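Local coordinates for protein pyocin S8 (Pseudomonas aeruginosa, PDB 6W0V) that is a bacteriocin whose C-terminal domain, the part described here, is an H-N-H DNase of the colicin/pyocin nuclease family, at residues V27-Q32 with L114-P119. The protein carries 1 engineered substitution. Numbering follows the deposited sequence.
Sequences VPIPSQ and LRVMTP
The guanidinium of Arg115 lies flat against Pro28, with one face over the Val27–Pro28 peptide: Pro28 N sits 3.3 Å from its plane, over the centre of the group. Pro28 CD comes within 3.3 Å of Arg115 NH1 and Pro28 CB within 3.5 Å of Arg115 NH2, so the pyrrolidine ring extends the surface under the guanidinium. Bends at chi2 (-60°) and chi3 (-77°) fold the arginine back over the neighbouring strand. Proline suits this place: the flat peptide and ring C-H groups support the cation, and its nitrogen faces away from 114-117, so the missing N-H costs no bond to that strand. NH1 also donates to Gly26 O, which helps fix the rotation of the group.

Val27 and Val116 form an antiparallel hydrogen-bonded pair. Val27 N donates to Val116 O at 2.8 Å and Val116 N to Val27 O at 2.7 Å. On the face away from Arg115, Val27 CG2 meets Val116 CB, beta-branched residues being well suited to extended backbone. Beyond Pro28 the strands part, and a water accepts from Ile29 N and donates to Leu114 O. The CG1–CD1 branch of Ile29 spans the widening gap: CG1 packs on Leu114 CB at 3.6 Å, while CD1 reaches Val116 CG2 at 3.7 Å.

Within this chain, the short, weakly bonded strand 27-28 edges a three-stranded antiparallel sheet, beside 114-117, with 95-98 beyond. Strands 95-98 and 114-117 followed by helix 119-122 are consistent with the beta-beta-alpha core of H-N-H nucleases. Ile29 and Val116 meet Phe52, and Leu114 meets Trp45 and Phe48, joining the sheet to helix 45-57.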
loop_
_atom_site.group_PDB
_atom_site.type_symbol
_atom_site.label_atom_id
_atom_site.label_comp_id
_atom_site.label_asym_id
_atom_site.label_seq_id
_atom_site.Cartn_x
_atom_site.Cartn_y
_atom_site.Cartn_z
ATOM N N VAL A 27 -12.044 -1.447 8.706
ATOM C CA VAL A 27 -13.151 -1.943 7.851
ATOM C C VAL A 27 -13.047 -3.450 7.781
ATOM O O VAL A 27 -11.957 -4.010 7.785
ATOM C CB VAL A 27 -13.150 -1.299 6.457
ATOM C CG1 VAL A 27 -13.441 0.185 6.568
ATOM C CG2 VAL A 27 -11.852 -1.548 5.705
ATOM N N PRO A 28 -14.196 -4.129 7.653
ATOM C CA PRO A 28 -14.183 -5.572 7.518
ATOM C C PRO A 28 -13.624 -5.939 6.143
ATOM O O PRO A 28 -13.440 -5.087 5.276
ATOM C CB PRO A 28 -15.656 -5.950 7.657
ATOM C CG PRO A 28 -16.382 -4.743 7.098
ATOM C CD PRO A 28 -15.549 -3.557 7.538
ATOM N N ILE A 29 -13.329 -7.208 5.980
ATOM C CA ILE A 29 -12.872 -7.767 4.687
ATOM C C ILE A 29 -14.103 -7.883 3.813
ATOM O O ILE A 29 -15.117 -8.418 4.234
ATOM C CB ILE A 29 -12.190 -9.123 4.902
ATOM C CG1 ILE A 29 -11.072 -9.018 5.943
ATOM C CG2 ILE A 29 -11.708 -9.698 3.583
ATOM C CD1 ILE A 29 -10.301 -7.703 5.913
ATOM N N PRO A 30 -14.069 -7.349 2.582
ATOM C CA PRO A 30 -15.209 -7.463 1.688
ATOM C C PRO A 30 -15.522 -8.942 1.463
ATOM O O PRO A 30 -14.608 -9.734 1.282
ATOM C CB PRO A 30 -14.744 -6.785 0.402
ATOM C CG PRO A 30 -13.633 -5.870 0.860
ATOM C CD PRO A 30 -12.949 -6.613 1.986
ATOM N N SER A 31 -16.804 -9.270 1.475
ATOM C CA SER A 31 -17.276 -10.658 1.286
ATOM C C SER A 31 -16.691 -11.245 -0.003
ATOM O O SER A 31 -16.313 -12.420 0.017
ATOM C CB SER A 31 -18.766 -10.720 1.321
ATOM O OG SER A 31 -19.336 -9.854 0.364
ATOM N N GLN A 32 -16.574 -10.458 -1.078
ATOM C CA GLN A 32 -16.075 -10.984 -2.375
ATOM C C GLN A 32 -14.585 -11.314 -2.241
ATOM O O GLN A 32 -14.097 -12.157 -3.006
ATOM C CB GLN A 32 -16.326 -10.007 -3.521
ATOM C CG GLN A 32 -15.515 -8.727 -3.432
ATOM C CD GLN A 32 -16.245 -7.618 -2.722
ATOM O OE1 GLN A 32 -16.921 -7.831 -1.720
ATOM N NE2 GLN A 32 -16.107 -6.411 -3.246
ATOM N N LEU A 114 -10.587 -10.170 10.864
ATOM C CA LEU A 114 -9.680 -9.207 10.207
ATOM C C LEU A 114 -10.409 -7.898 9.977
ATOM O O LEU A 114 -11.570 -7.902 9.570
ATOM C CB LEU A 114 -9.177 -9.772 8.887
ATOM C CG LEU A 114 -8.547 -11.155 8.997
ATOM C CD1 LEU A 114 -8.094 -11.619 7.628
ATOM C CD2 LEU A 114 -7.393 -11.161 9.987
ATOM N N ARG A 115 -9.672 -6.825 10.187
ATOM C CA ARG A 115 -10.108 -5.476 9.801
ATOM C C ARG A 115 -8.960 -4.863 9.041
ATOM O O ARG A 115 -7.824 -5.054 9.452
ATOM C CB ARG A 115 -10.385 -4.619 11.029
ATOM C CG ARG A 115 -11.446 -5.203 11.932
ATOM C CD ARG A 115 -12.725 -5.340 11.175
ATOM N NE ARG A 115 -13.433 -4.085 11.019
ATOM C CZ ARG A 115 -14.757 -4.024 10.964
ATOM N NH1 ARG A 115 -15.375 -2.871 10.791
ATOM N NH2 ARG A 115 -15.464 -5.131 11.088
ATOM N N VAL A 116 -9.253 -4.119 7.998
ATOM C CA VAL A 116 -8.174 -3.328 7.373
ATOM C C VAL A 116 -8.175 -1.962 8.043
ATOM O O VAL A 116 -9.242 -1.380 8.251
ATOM C CB VAL A 116 -8.308 -3.291 5.855
ATOM C CG1 VAL A 116 -7.227 -2.410 5.253
ATOM C CG2 VAL A 116 -8.236 -4.699 5.306
ATOM N N MET A 117 -6.987 -1.533 8.431
ATOM C CA MET A 117 -6.792 -0.292 9.193
ATOM C C MET A 117 -5.622 0.440 8.573
ATOM O O MET A 117 -4.711 -0.204 8.063
ATOM C CB MET A 117 -6.443 -0.601 10.644
ATOM C CG MET A 117 -7.508 -1.374 11.339
ATOM S SD MET A 117 -7.028 -1.518 13.035
ATOM C CE MET A 117 -8.620 -1.836 13.789
ATOM N N THR A 118 -5.635 1.749 8.667
ATOM C CA THR A 118 -4.407 2.515 8.422
ATOM C C THR A 118 -3.489 2.277 9.605
ATOM O O THR A 118 -3.950 1.950 10.696
ATOM C CB THR A 118 -4.733 3.990 8.262
ATOM O OG1 THR A 118 -5.287 4.399 9.513
ATOM C CG2 THR A 118 -5.681 4.225 7.108
ATOM N N PRO A 119 -2.169 2.432 9.422
ATOM C CA PRO A 119 -1.232 2.342 10.536
ATOM C C PRO A 119 -1.648 3.251 11.691
ATOM O O PRO A 119 -1.522 2.850 12.822
ATOM C CB PRO A 119 0.071 2.810 9.896
ATOM C CG PRO A 119 -0.054 2.322 8.478
ATOM C CD PRO A 119 -1.499 2.584 8.126
HETATM O O HOH W 1 -13.883 -9.171 8.030
#